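Putative rhamnosidase (Streptomyces avermitilis, PDB 3W5M) hydrolyses terminal alpha-L-rhamnose residues from citrus flavonoids such as naringin, rutin and hesperidin and from gum arabic, and carries a calcium-dependent rhamnose-binding module. Local coordinates at residues Y439-E444 / G557-E562; G426-A431 / E562-F567; V573-F578 / T585-R590; L513-S516 / T522-L525. All coordinates share one frame; numbering follows the deposited sequence. Where two conformers were deposited one is given.

Contact 1 of 4, residues Y439-E444 / G557-E562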
loop_
_atom_site.group_PDB
_atom_site.type_symbol
_atom_site.label_atom_id
_atom_site.label_comp_id
_atom_site.label_asym_id
_atom_site.label_seq_id
_atom_site.Cartn_x
_atom_site.Cartn_y
_atom_site.Cartn_z
ATOM N N TYR A 439 8.943 -0.892 21.737
ATOM C CA TYR A 439 9.258 0.428 22.231
ATOM C C TYR A 439 9.419 0.303 23.744
ATOM O O TYR A 439 8.535 -0.246 24.400
ATOM C CB TYR A 439 8.077 1.367 21.963
ATOM C CG TYR A 439 8.273 2.846 22.295
ATOM C CD1 TYR A 439 8.204 3.313 23.616
ATOM C CD2 TYR A 439 8.495 3.800 21.265
ATOM C CE1 TYR A 439 8.344 4.656 23.909
ATOM C CE2 TYR A 439 8.635 5.155 21.553
ATOM C CZ TYR A 439 8.566 5.571 22.890
ATOM O OH TYR A 439 8.741 6.893 23.222
ATOM N N ASP A 440 10.524 0.806 24.274
ATOM C CA ASP A 440 10.767 0.806 25.728
ATOM C C ASP A 440 10.827 2.266 26.212
ATOM O O ASP A 440 11.778 3.007 25.926
ATOM C CB ASP A 440 12.038 -0.002 26.012
ATOM C CG ASP A 440 12.335 -0.189 27.526
ATOM O OD1 ASP A 440 11.679 0.457 28.377
ATOM O OD2 ASP A 440 13.255 -0.983 27.824
ATOM N N ALA A 441 9.791 2.700 26.931
ATOM C CA ALA A 441 9.651 4.116 27.308
ATOM C C ALA A 441 10.719 4.532 28.310
ATOM O O ALA A 441 10.984 5.722 28.491
ATOM C CB ALA A 441 8.235 4.417 27.845
ATOM N N ARG A 442 11.351 3.546 28.927
ATOM C CA ARG A 442 12.446 3.839 29.858
ATOM C C ARG A 442 13.670 4.357 29.140
ATOM O O ARG A 442 14.514 5.022 29.744
ATOM C CB ARG A 442 12.803 2.609 30.638
ATOM C CG ARG A 442 11.695 2.240 31.634
ATOM C CD ARG A 442 11.963 0.891 32.248
ATOM N NE ARG A 442 12.240 -0.088 31.219
ATOM C CZ ARG A 442 12.568 -1.340 31.461
ATOM N NH1 ARG A 442 12.665 -1.768 32.708
ATOM N NH2 ARG A 442 12.805 -2.167 30.461
ATOM N N LYS A 443 13.741 4.061 27.846
ATOM C CA LYS A 443 14.880 4.448 27.036
ATOM C C LYS A 443 14.649 5.781 26.327
ATOM O O LYS A 443 15.450 6.166 25.463
ATOM C CB LYS A 443 15.216 3.342 26.042
ATOM C CG LYS A 443 15.795 2.093 26.680
ATOM C CD LYS A 443 16.013 0.995 25.650
ATOM C CE LYS A 443 16.751 -0.191 26.277
ATOM N NZ LYS A 443 16.811 -1.451 25.448
ATOM N N GLU A 444 13.571 6.478 26.675
ATOM C CA GLU A 444 13.330 7.821 26.166
ATOM C C GLU A 444 14.452 8.782 26.595
ATOM O O GLU A 444 15.026 8.643 27.674
ATOM C CB GLU A 444 11.967 8.349 26.608
ATOM C CG GLU A 444 10.830 7.804 25.746
ATOM C CD GLU A 444 9.443 8.105 26.288
ATOM O OE1 GLU A 444 9.337 8.844 27.304
ATOM O OE2 GLU A 444 8.460 7.602 25.691
ATOM N N GLY A 557 2.200 8.229 34.865
ATOM C CA GLY A 557 0.823 8.682 34.626
ATOM C C GLY A 557 0.114 7.898 33.534
ATOM O O GLY A 557 0.342 6.722 33.405
ATOM N N GLU A 558 -0.764 8.547 32.771
ATOM C CA GLU A 558 -1.498 7.855 31.706
ATOM C C GLU A 558 -0.666 7.888 30.415
ATOM O O GLU A 558 -0.833 8.790 29.570
ATOM C CB GLU A 558 -2.888 8.462 31.487
ATOM C CG GLU A 558 -3.829 7.603 30.653
ATOM C CD GLU A 558 -5.240 8.164 30.584
ATOM O OE1 GLU A 558 -5.821 8.514 31.641
ATOM O OE2 GLU A 558 -5.783 8.248 29.460
ATOM N N GLU A 559 0.208 6.890 30.270
ATOM C CA GLU A 559 1.129 6.808 29.133
ATOM C C GLU A 559 0.413 6.644 27.796
ATOM O O GLU A 559 -0.682 6.101 27.749
ATOM C CB GLU A 559 2.141 5.700 29.362
ATOM C CG GLU A 559 3.039 6.022 30.549
ATOM C CD GLU A 559 4.046 4.937 30.879
ATOM O OE1 GLU A 559 4.690 4.382 29.949
ATOM O OE2 GLU A 559 4.220 4.636 32.077
ATOM N N THR A 560 1.020 7.156 26.723
ATOM C CA THR A 560 0.412 7.072 25.387
ATOM C C THR A 560 1.444 6.451 24.493
ATOM O O THR A 560 2.546 6.978 24.431
ATOM C CB THR A 560 0.066 8.455 24.809
ATOM O OG1 THR A 560 -0.913 9.091 25.638
ATOM C CG2 THR A 560 -0.486 8.333 23.377
ATOM N N TYR A 561 1.108 5.342 23.828
ATOM C CA TYR A 561 2.048 4.736 22.873
ATOM C C TYR A 561 1.404 4.702 21.489
ATOM O O TYR A 561 0.280 4.191 21.335
ATOM C CB TYR A 561 2.468 3.328 23.315
ATOM C CG TYR A 561 3.265 2.611 22.231
ATOM C CD1 TYR A 561 4.465 3.156 21.727
ATOM C CD2 TYR A 561 2.798 1.419 21.690
ATOM C CE1 TYR A 561 5.165 2.513 20.709
ATOM C CE2 TYR A 561 3.497 0.764 20.674
ATOM C CZ TYR A 561 4.674 1.315 20.200
ATOM O OH TYR A 561 5.368 0.642 19.184
ATOM N N GLU A 562 2.113 5.242 20.489
ATOM C CA GLU A 562 1.618 5.223 19.115
ATOM C C GLU A 562 2.757 4.748 18.224
ATOM O O GLU A 562 3.718 5.480 18.049
ATOM C CB GLU A 562 1.179 6.625 18.699
ATOM C CG GLU A 562 -0.205 6.995 19.246
ATOM C CD GLU A 562 -0.553 8.453 19.059
ATOM O OE1 GLU A 562 0.348 9.313 19.166
ATOM O OE2 GLU A 562 -1.733 8.756 18.811
#

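Contact 2 of 4, residues G426-A431 / E562-F567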
loop_
_atom_site.group_PDB
_atom_site.type_symbol
_atom_site.label_atom_id
_atom_site.label_comp_id
_atom_site.label_asym_id
_atom_site.label_seq_id
_atom_site.Cartn_x
_atom_site.Cartn_y
_atom_site.Cartn_z
ATOM N N GLY A 426 17.805 5.443 21.738
ATOM C CA GLY A 426 16.451 5.903 22.095
ATOM C C GLY A 426 15.501 4.736 22.398
ATOM O O GLY A 426 15.958 3.639 22.614
ATOM N N PRO A 427 14.173 4.977 22.381
ATOM C CA PRO A 427 13.242 3.954 22.859
ATOM C C PRO A 427 12.772 2.925 21.815
ATOM O O PRO A 427 12.224 1.874 22.183
ATOM C CB PRO A 427 12.047 4.778 23.311
ATOM C CG PRO A 427 12.057 5.994 22.467
ATOM C CD PRO A 427 13.496 6.247 22.074
ATOM N N ILE A 428 12.947 3.221 20.527
ATOM C CA ILE A 428 12.413 2.273 19.532
ATOM C C ILE A 428 13.421 1.172 19.227
ATOM O O ILE A 428 14.274 1.309 18.330
ATOM C CB ILE A 428 11.935 2.982 18.242
ATOM C CG1 ILE A 428 11.158 4.231 18.616
ATOM C CG2 ILE A 428 11.078 2.001 17.440
ATOM C CD1 ILE A 428 10.616 5.082 17.474
ATOM N N VAL A 429 13.297 0.075 19.979
ATOM C CA VAL A 429 14.246 -1.031 19.991
ATOM C C VAL A 429 14.200 -1.803 18.681
ATOM O O VAL A 429 15.235 -2.223 18.136
ATOM C CB VAL A 429 13.905 -1.970 21.180
ATOM C CG1 VAL A 429 14.818 -3.175 21.212
ATOM C CG2 VAL A 429 14.008 -1.179 22.494
ATOM N N SER A 430 13.003 -1.968 18.147
ATOM C CA SER A 430 12.851 -2.700 16.906
ATOM C C SER A 430 11.675 -2.111 16.136
ATOM O O SER A 430 10.662 -1.735 16.723
ATOM C CB SER A 430 12.601 -4.165 17.231
ATOM O OG SER A 430 12.620 -4.914 16.045
ATOM N N ALA A 431 11.794 -1.997 14.816
ATOM C CA ALA A 431 10.685 -1.444 14.041
ATOM C C ALA A 431 10.686 -2.114 12.678
ATOM O O ALA A 431 11.613 -1.902 11.880
ATOM C CB ALA A 431 10.839 0.048 13.886
ATOM N N GLU A 562 2.113 5.242 20.489
ATOM C CA GLU A 562 1.618 5.223 19.115
ATOM C C GLU A 562 2.757 4.748 18.224
ATOM O O GLU A 562 3.718 5.480 18.049
ATOM C CB GLU A 562 1.179 6.625 18.699
ATOM C CG GLU A 562 -0.205 6.995 19.246
ATOM C CD GLU A 562 -0.553 8.453 19.059
ATOM O OE1 GLU A 562 0.348 9.313 19.166
ATOM O OE2 GLU A 562 -1.733 8.756 18.811
ATOM N N PRO A 563 2.663 3.541 17.664
ATOM C CA PRO A 563 3.769 3.095 16.779
ATOM C C PRO A 563 4.026 4.058 15.612
ATOM O O PRO A 563 3.109 4.786 15.181
ATOM C CB PRO A 563 3.276 1.738 16.261
ATOM C CG PRO A 563 2.301 1.273 17.311
ATOM C CD PRO A 563 1.604 2.517 17.780
ATOM N N ARG A 564 5.251 4.070 15.090
ATOM C CA ARG A 564 5.566 4.973 13.967
ATOM C C ARG A 564 6.003 4.217 12.697
ATOM O O ARG A 564 5.793 4.701 11.593
ATOM C CB ARG A 564 6.694 5.943 14.336
ATOM C CG ARG A 564 6.325 7.070 15.279
ATOM C CD ARG A 564 7.608 7.548 15.969
ATOM N NE ARG A 564 7.473 8.784 16.761
ATOM C CZ ARG A 564 7.510 8.817 18.095
ATOM N NH1 ARG A 564 7.624 7.689 18.791
ATOM N NH2 ARG A 564 7.397 9.988 18.742
ATOM N N PHE A 565 6.668 3.084 12.866
ATOM C CA PHE A 565 7.379 2.466 11.732
ATOM C C PHE A 565 6.916 1.066 11.410
ATOM O O PHE A 565 7.702 0.177 10.976
ATOM C CB PHE A 565 8.887 2.546 11.982
ATOM C CG PHE A 565 9.357 3.952 12.176
ATOM C CD1 PHE A 565 9.246 4.870 11.127
ATOM C CD2 PHE A 565 9.876 4.380 13.406
ATOM C CE1 PHE A 565 9.658 6.179 11.279
ATOM C CE2 PHE A 565 10.314 5.687 13.550
ATOM C CZ PHE A 565 10.196 6.591 12.497
ATOM N N THR A 566 5.630 0.853 11.637
ATOM C CA THR A 566 5.026 -0.447 11.297
ATOM C C THR A 566 3.585 -0.162 10.908
ATOM O O THR A 566 3.096 0.934 11.130
ATOM C CB THR A 566 5.074 -1.456 12.476
ATOM O OG1 THR A 566 4.618 -2.721 12.006
ATOM C CG2 THR A 566 4.158 -1.007 13.599
ATOM N N PHE A 567 2.923 -1.133 10.290
ATOM C CA PHE A 567 1.468 -1.063 10.113
ATOM C C PHE A 567 0.907 -2.455 10.038
ATOM O O PHE A 567 1.632 -3.380 9.682
ATOM C CB PHE A 567 1.031 -0.221 8.893
ATOM C CG PHE A 567 1.325 -0.843 7.552
ATOM C CD1 PHE A 567 2.549 -0.595 6.897
ATOM C CD2 PHE A 567 0.346 -1.573 6.880
ATOM C CE1 PHE A 567 2.785 -1.145 5.634
ATOM C CE2 PHE A 567 0.591 -2.139 5.629
ATOM C CZ PHE A 567 1.803 -1.897 5.002
HETATM O O HOH W 1 10.330 -0.129 9.784
#

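Contact 3 of 4, residues V573-F578 / T585-R590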
loop_
_atom_site.group_PDB
_atom_site.type_symbol
_atom_site.label_atom_id
_atom_site.label_comp_id
_atom_site.label_asym_id
_atom_site.label_seq_id
_atom_site.Cartn_x
_atom_site.Cartn_y
_atom_site.Cartn_z
ATOM N N VAL A 573 -7.712 -6.418 18.275
ATOM C CA VAL A 573 -6.434 -6.268 18.974
ATOM C C VAL A 573 -6.467 -7.109 20.254
ATOM O O VAL A 573 -7.345 -6.909 21.102
ATOM C CB VAL A 573 -6.152 -4.800 19.313
ATOM C CG1 VAL A 573 -4.756 -4.652 19.935
ATOM C CG2 VAL A 573 -6.273 -3.951 18.055
ATOM N N GLU A 574 -5.517 -8.032 20.371
ATOM C CA GLU A 574 -5.294 -8.822 21.584
ATOM C C GLU A 574 -4.243 -8.159 22.471
ATOM O O GLU A 574 -3.128 -7.888 22.036
ATOM C CB GLU A 574 -4.808 -10.200 21.219
ATOM C CG GLU A 574 -4.519 -11.097 22.416
ATOM C CD GLU A 574 -3.555 -12.225 22.064
ATOM O OE1 GLU A 574 -2.299 -12.024 22.064
ATOM O OE2 GLU A 574 -4.048 -13.337 21.812
ATOM N N VAL A 575 -4.609 -7.928 23.715
ATOM C CA VAL A 575 -3.795 -7.145 24.652
ATOM C C VAL A 575 -3.423 -8.121 25.770
ATOM O O VAL A 575 -4.321 -8.688 26.410
ATOM C CB VAL A 575 -4.618 -5.965 25.216
ATOM C CG1 VAL A 575 -3.800 -5.121 26.185
ATOM C CG2 VAL A 575 -5.139 -5.090 24.083
ATOM N N THR A 576 -2.118 -8.378 25.953
ATOM C CA THR A 576 -1.627 -9.153 27.095
ATOM C C THR A 576 -0.628 -8.313 27.911
ATOM O O THR A 576 0.017 -7.411 27.376
ATOM C CB THR A 576 -0.988 -10.467 26.663
ATOM O OG1 THR A 576 0.106 -10.191 25.802
ATOM C CG2 THR A 576 -2.002 -11.355 25.908
ATOM N N GLY A 577 -0.509 -8.590 29.208
ATOM C CA GLY A 577 0.387 -7.809 30.073
ATOM C C GLY A 577 -0.126 -6.475 30.562
ATOM O O GLY A 577 0.625 -5.739 31.231
ATOM N N PHE A 578 -1.384 -6.147 30.242
ATOM C CA PHE A 578 -1.999 -4.903 30.674
ATOM C C PHE A 578 -2.103 -4.921 32.206
ATOM O O PHE A 578 -2.437 -5.957 32.790
ATOM C CB PHE A 578 -3.383 -4.736 30.037
ATOM C CG PHE A 578 -3.883 -3.322 30.013
ATOM C CD1 PHE A 578 -3.591 -2.479 28.930
ATOM C CD2 PHE A 578 -4.650 -2.812 31.070
ATOM C CE1 PHE A 578 -4.048 -1.179 28.902
ATOM C CE2 PHE A 578 -5.103 -1.504 31.038
ATOM C CZ PHE A 578 -4.806 -0.682 29.959
ATOM N N THR A 585 -11.376 2.670 26.004
ATOM C CA THR A 585 -10.540 3.836 25.761
ATOM C C THR A 585 -9.049 3.465 25.673
ATOM O O THR A 585 -8.253 4.283 25.235
ATOM C CB THR A 585 -10.722 4.966 26.806
ATOM O OG1 THR A 585 -10.460 4.446 28.106
ATOM C CG2 THR A 585 -12.116 5.601 26.743
ATOM N N SER A 586 -8.681 2.249 26.056
ATOM C CA SER A 586 -7.261 1.861 26.089
ATOM C C SER A 586 -6.623 1.720 24.698
ATOM O O SER A 586 -5.405 1.810 24.569
ATOM C CB SER A 586 -7.083 0.540 26.810
ATOM O OG SER A 586 -7.628 0.654 28.122
ATOM N N VAL A 587 -7.449 1.425 23.702
ATOM C CA VAL A 587 -6.972 1.119 22.340
ATOM C C VAL A 587 -7.860 1.837 21.310
ATOM O O VAL A 587 -9.090 1.708 21.319
ATOM C CB VAL A 587 -6.931 -0.414 22.082
ATOM C CG1 VAL A 587 -6.548 -0.738 20.639
ATOM C CG2 VAL A 587 -5.957 -1.111 23.020
ATOM N N THR A 588 -7.235 2.595 20.408
ATOM C CA THR A 588 -7.969 3.300 19.348
ATOM C C THR A 588 -7.207 3.024 18.064
ATOM O O THR A 588 -6.005 3.219 18.040
ATOM C CB THR A 588 -8.002 4.801 19.638
ATOM O OG1 THR A 588 -8.592 5.014 20.946
ATOM C CG2 THR A 588 -8.809 5.549 18.589
ATOM N N GLY A 589 -7.891 2.571 17.018
ATOM C CA GLY A 589 -7.201 2.366 15.744
ATOM C C GLY A 589 -6.958 3.672 15.020
ATOM O O GLY A 589 -7.815 4.577 15.030
ATOM N N ARG A 590 -5.788 3.795 14.370
ATOM C CA ARG A 590 -5.496 4.986 13.577
ATOM C C ARG A 590 -5.389 4.504 12.142
ATOM O O ARG A 590 -4.454 3.799 11.802
ATOM C CB ARG A 590 -4.207 5.659 14.041
ATOM C CG ARG A 590 -4.301 6.107 15.504
ATOM C CD ARG A 590 -2.984 6.700 16.007
ATOM N NE ARG A 590 -1.906 5.737 15.854
ATOM C CZ ARG A 590 -0.633 6.025 15.554
ATOM N NH1 ARG A 590 -0.211 7.285 15.382
ATOM N NH2 ARG A 590 0.238 5.017 15.437
#

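Contact 4 of 4, residues L513-S516 / T522-L525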
loop_
_atom_site.group_PDB
_atom_site.type_symbol
_atom_site.label_atom_id
_atom_site.label_comp_id
_atom_site.label_asym_id
_atom_site.label_seq_id
_atom_site.Cartn_x
_atom_site.Cartn_y
_atom_site.Cartn_z
ATOM N N LEU A 513 -2.299 3.256 22.238
ATOM C CA LEU A 513 -2.484 2.555 23.503
ATOM C C LEU A 513 -2.378 3.595 24.606
ATOM O O LEU A 513 -1.411 4.389 24.604
ATOM C CB LEU A 513 -1.383 1.522 23.665
ATOM C CG LEU A 513 -1.265 0.765 24.980
ATOM C CD1 LEU A 513 -2.486 -0.146 25.215
ATOM C CD2 LEU A 513 0.043 -0.007 25.038
ATOM N N ARG A 514 -3.381 3.624 25.503
ATOM C CA ARG A 514 -3.282 4.387 26.755
ATOM C C ARG A 514 -3.195 3.387 27.901
ATOM O O ARG A 514 -3.976 2.434 27.969
ATOM C CB ARG A 514 -4.476 5.321 27.003
ATOM C CG ARG A 514 -4.864 6.276 25.884
ATOM C CD ARG A 514 -3.766 7.265 25.497
ATOM N NE ARG A 514 -3.331 8.123 26.607
ATOM C CZ ARG A 514 -3.928 9.252 26.978
ATOM N NH1 ARG A 514 -5.010 9.679 26.341
ATOM N NH2 ARG A 514 -3.433 9.950 27.998
ATOM N N VAL A 515 -2.218 3.571 28.775
ATOM C CA VAL A 515 -1.984 2.621 29.859
ATOM C C VAL A 515 -1.299 3.317 31.040
ATOM O O VAL A 515 -0.444 4.182 30.861
ATOM C CB VAL A 515 -1.166 1.395 29.374
ATOM C CG1 VAL A 515 0.197 1.824 28.806
ATOM C CG2 VAL A 515 -0.999 0.353 30.471
ATOM N N SER A 516 -1.706 2.951 32.253
ATOM C CA SER A 516 -1.046 3.446 33.466
ATOM C C SER A 516 -0.572 2.251 34.231
ATOM O O SER A 516 -1.297 1.265 34.361
ATOM C CB SER A 516 -1.999 4.230 34.360
ATOM O OG SER A 516 -2.657 5.249 33.642
ATOM N N THR A 522 5.506 -4.723 30.690
ATOM C CA THR A 522 5.417 -4.898 29.217
ATOM C C THR A 522 4.045 -5.321 28.666
ATOM O O THR A 522 3.544 -6.397 28.983
ATOM C CB THR A 522 6.510 -5.858 28.740
ATOM O OG1 THR A 522 7.779 -5.316 29.131
ATOM C CG2 THR A 522 6.482 -6.040 27.189
ATOM N N VAL A 523 3.468 -4.471 27.809
ATOM C CA VAL A 523 2.181 -4.771 27.170
ATOM C C VAL A 523 2.463 -5.218 25.749
ATOM O O VAL A 523 3.231 -4.580 25.050
ATOM C CB VAL A 523 1.252 -3.555 27.128
ATOM C CG1 VAL A 523 -0.110 -3.936 26.547
ATOM C CG2 VAL A 523 1.073 -2.998 28.529
ATOM N N ARG A 524 1.820 -6.303 25.360
ATOM C CA ARG A 524 1.927 -6.824 24.005
ATOM C C ARG A 524 0.595 -6.679 23.273
ATOM O O ARG A 524 -0.468 -6.925 23.834
ATOM C CB ARG A 524 2.374 -8.277 24.028
ATOM C CG ARG A 524 3.863 -8.417 24.219
ATOM C CD ARG A 524 4.291 -9.858 24.406
ATOM N NE ARG A 524 5.543 -9.869 25.156
ATOM C CZ ARG A 524 5.612 -9.692 26.473
ATOM N NH1 ARG A 524 4.498 -9.514 27.179
ATOM N NH2 ARG A 524 6.788 -9.708 27.081
ATOM N N LEU A 525 0.658 -6.259 22.008
ATOM C CA LEU A 525 -0.543 -6.036 21.200
ATOM C C LEU A 525 -0.382 -6.852 19.954
ATOM O O LEU A 525 0.471 -6.536 19.135
ATOM C CB LEU A 525 -0.670 -4.568 20.770
ATOM C CG LEU A 525 -0.552 -3.525 21.892
ATOM C CD1 LEU A 525 -0.543 -2.112 21.324
ATOM C CD2 LEU A 525 -1.684 -3.715 22.895
#

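Contact 1 of 4, residues Y439-E444 / G557-E562
One face of the Tyr439 ring is met by Tyr561, whose CD1 stands 3.9 Å above the plane and toward the rim, while Ala441 CB and Glu444 OE2 lie at the edge in the plane of the ring. The two tyrosine rings meet obliquely, with centroids 5.2 Å apart and planes at 50°, and the side chains slide past each other in opposite directions. The closest touch is Tyr439 CB against Tyr561 CE1, 3.4 Å, oblique to a ring that the Tyr551 ring also meets. Both side chains carry CG anti to the backbone N (chi1 -174° in Tyr439, 171° in Tyr561), and this extension brings them together although their CA atoms are 8.4 Å apart. Tyrosine suits both places because a flat apolar body fills the interior and a hydroxyl serves a polar group farther on. Tyr439 OH donates to Glu444 OE2 at 2.6 Å on the anti side of the carboxylate, whose other oxygen has a salt bridge to Lys554; Tyr561 OH bonds to Glu437. With a leucine in place of Tyr439, Glu444 OE2 would probably lose this hydroxyl partner and Tyr561 part of the surface it leans on. Alongside, Ala441 CB lies 4.1 Å from Glu559 OE1, a buried oxygen satisfied by Tyr551 OH and Lys554 N. The small methyl fits close to this carboxylate. Strands 436-440 and 559-561 thus face each other through side chains, as is characteristic of a beta-sandwich, here one built from strands of the concanavalin-like region together with strand 436-440.

Contact 2 of 4, residues G426-A431 / E562-F567
Phe565 packs against both Ile428 and Ala431, and this apolar patch is the tight part of the contact. Ala431 CB comes to 3.7 Å from Phe565 CB, close enough that alanine's single methyl suits the place. Ile428 CD1 approaches the ring at its edge, near its plane, 4.0 Å from Phe565 CE2. With chi2 at 179° the isoleucine chain is extended, which carries CD1 forward between the phenylalanine and Arg564 CD, at 4.2 Å from the latter. The classic beta bulge formed by Val429 and Ser430 opposite Thr438 lets Ile428 and Ala431, three residues apart, point to the same side. Arg564 CB sits over one face of the Phe565 ring, toward its rim, and Tyr375 and Ala377 of strand 368-377 add to the packing round it. The backbones, by contrast, are joined loosely. A water donates to Phe565 O at 2.9 Å and, in a weak bond, to Ala431 O at 3.0 Å, so two carbonyls that could not bond each other share one donor. Arg564 is partly exposed, and its NE pairs with Glu330. The chemistry is thus mainly apolar, with the arginine lending its aliphatic chain to the core while its charge is answered elsewhere, and with water bridging the main chains.

Contact 3 of 4, residues V573-F578 / T585-R590
Val587 is the apolar centre of this contact, touching Val573 with one methyl and Val575 with the other. Its CG1 meets Val573 CG2 at 4.1 Å, the two side chains reaching toward each other tip to tip. Its CG2 lies 4.2 Å from Val575 CG2, and here the side chains slide past in opposite directions. In Val587, CG1 is anti to the backbone N (chi1 175°) and CG2 anti to the carbonyl carbon, a setting that spreads the methyls to two neighbours. Beta-branched valines suit strands whose inner faces meet, since they are compact and wholly apolar. Where the strand gives way to a turn, an aromatic ring meets a hydroxyl instead. Phe578 CZ lies 3.6 Å from Ser586 OG, which approaches the ring obliquely. That oxygen is hydrogen-bonded to Ser583 N, so its polarity is answered within its own loop and the small side chain can lie against the ring. Gly577, at phi 80°, makes the turn that carries the chain from strand 572-576 to Phe578. Replacing Phe578 by an alanine would probably open a gap over Ser586 and deprive Val515 of an apolar neighbour. The segments belong to opposite leaves of the sandwich: strand 572-576 lies between strands 522-528 and 498-503, strand 587-594 between 480-493 and 510-515, and Leu501 and Val511 fill in around the valines.

Contact 4 of 4, residues L513-S516 / T522-L525
Leu513 O accepts a hydrogen bond from Tyr561 N, a rung that fixes its strand in the sheet while its side chain turns inward to Val523 and Leu525. Leu513 CD2 does the touching, 4.2 Å from Val523 CG1 and 4.3 Å from Leu525 CD1, so one methyl bears on two residues of the facing strand. With chi1 at 173° its CG is anti to the backbone N, which stretches the side chain toward that strand. Beyond it, Val515 CG2 meets Val523 CG2 at 4.4 Å. Contacts at this spacing are ordinary van der Waals packing. Leucine and valine suit these inward places because each offers only hydrocarbon to the facing strand, the longer leucine letting one methyl reach two residues. The strand segments run roughly antiparallel, at 152°, with axes 10.5 Å apart, too far for backbone bonding and the separation of face-to-face sheets. Only five residues join them, so the chain crosses from one leaf to the other in a tight beta arch. Strand 510-515 lies between 559-561 and 587-594, strand 522-528 between 548-552 and 572-576, and Tyr551 and Leu553 pack against Val515 while Val575, on the neighbouring strand 572-576, touches Val523 and Leu525.

From the N-terminal side, residues 426-431 open contact 2 and residues 439-444 open contact 1, on successive strands of one sheet. The chain then makes contact 4, where 522-525 closes a short loop back on 513-516. This small loop lies within the long one that 557-562 closes in contact 1, and contact 1 in turn lies within the loop that 562-567 completes in contact 2, Glu562 belonging to both. Contact 3, between 573-578 and 585-590, follows in series. Contacts 1, 3 and 4 hold opposite leaves of the sandwich together, while contact 2 fastens the loop after strand 559-561 to edge strand 428-432.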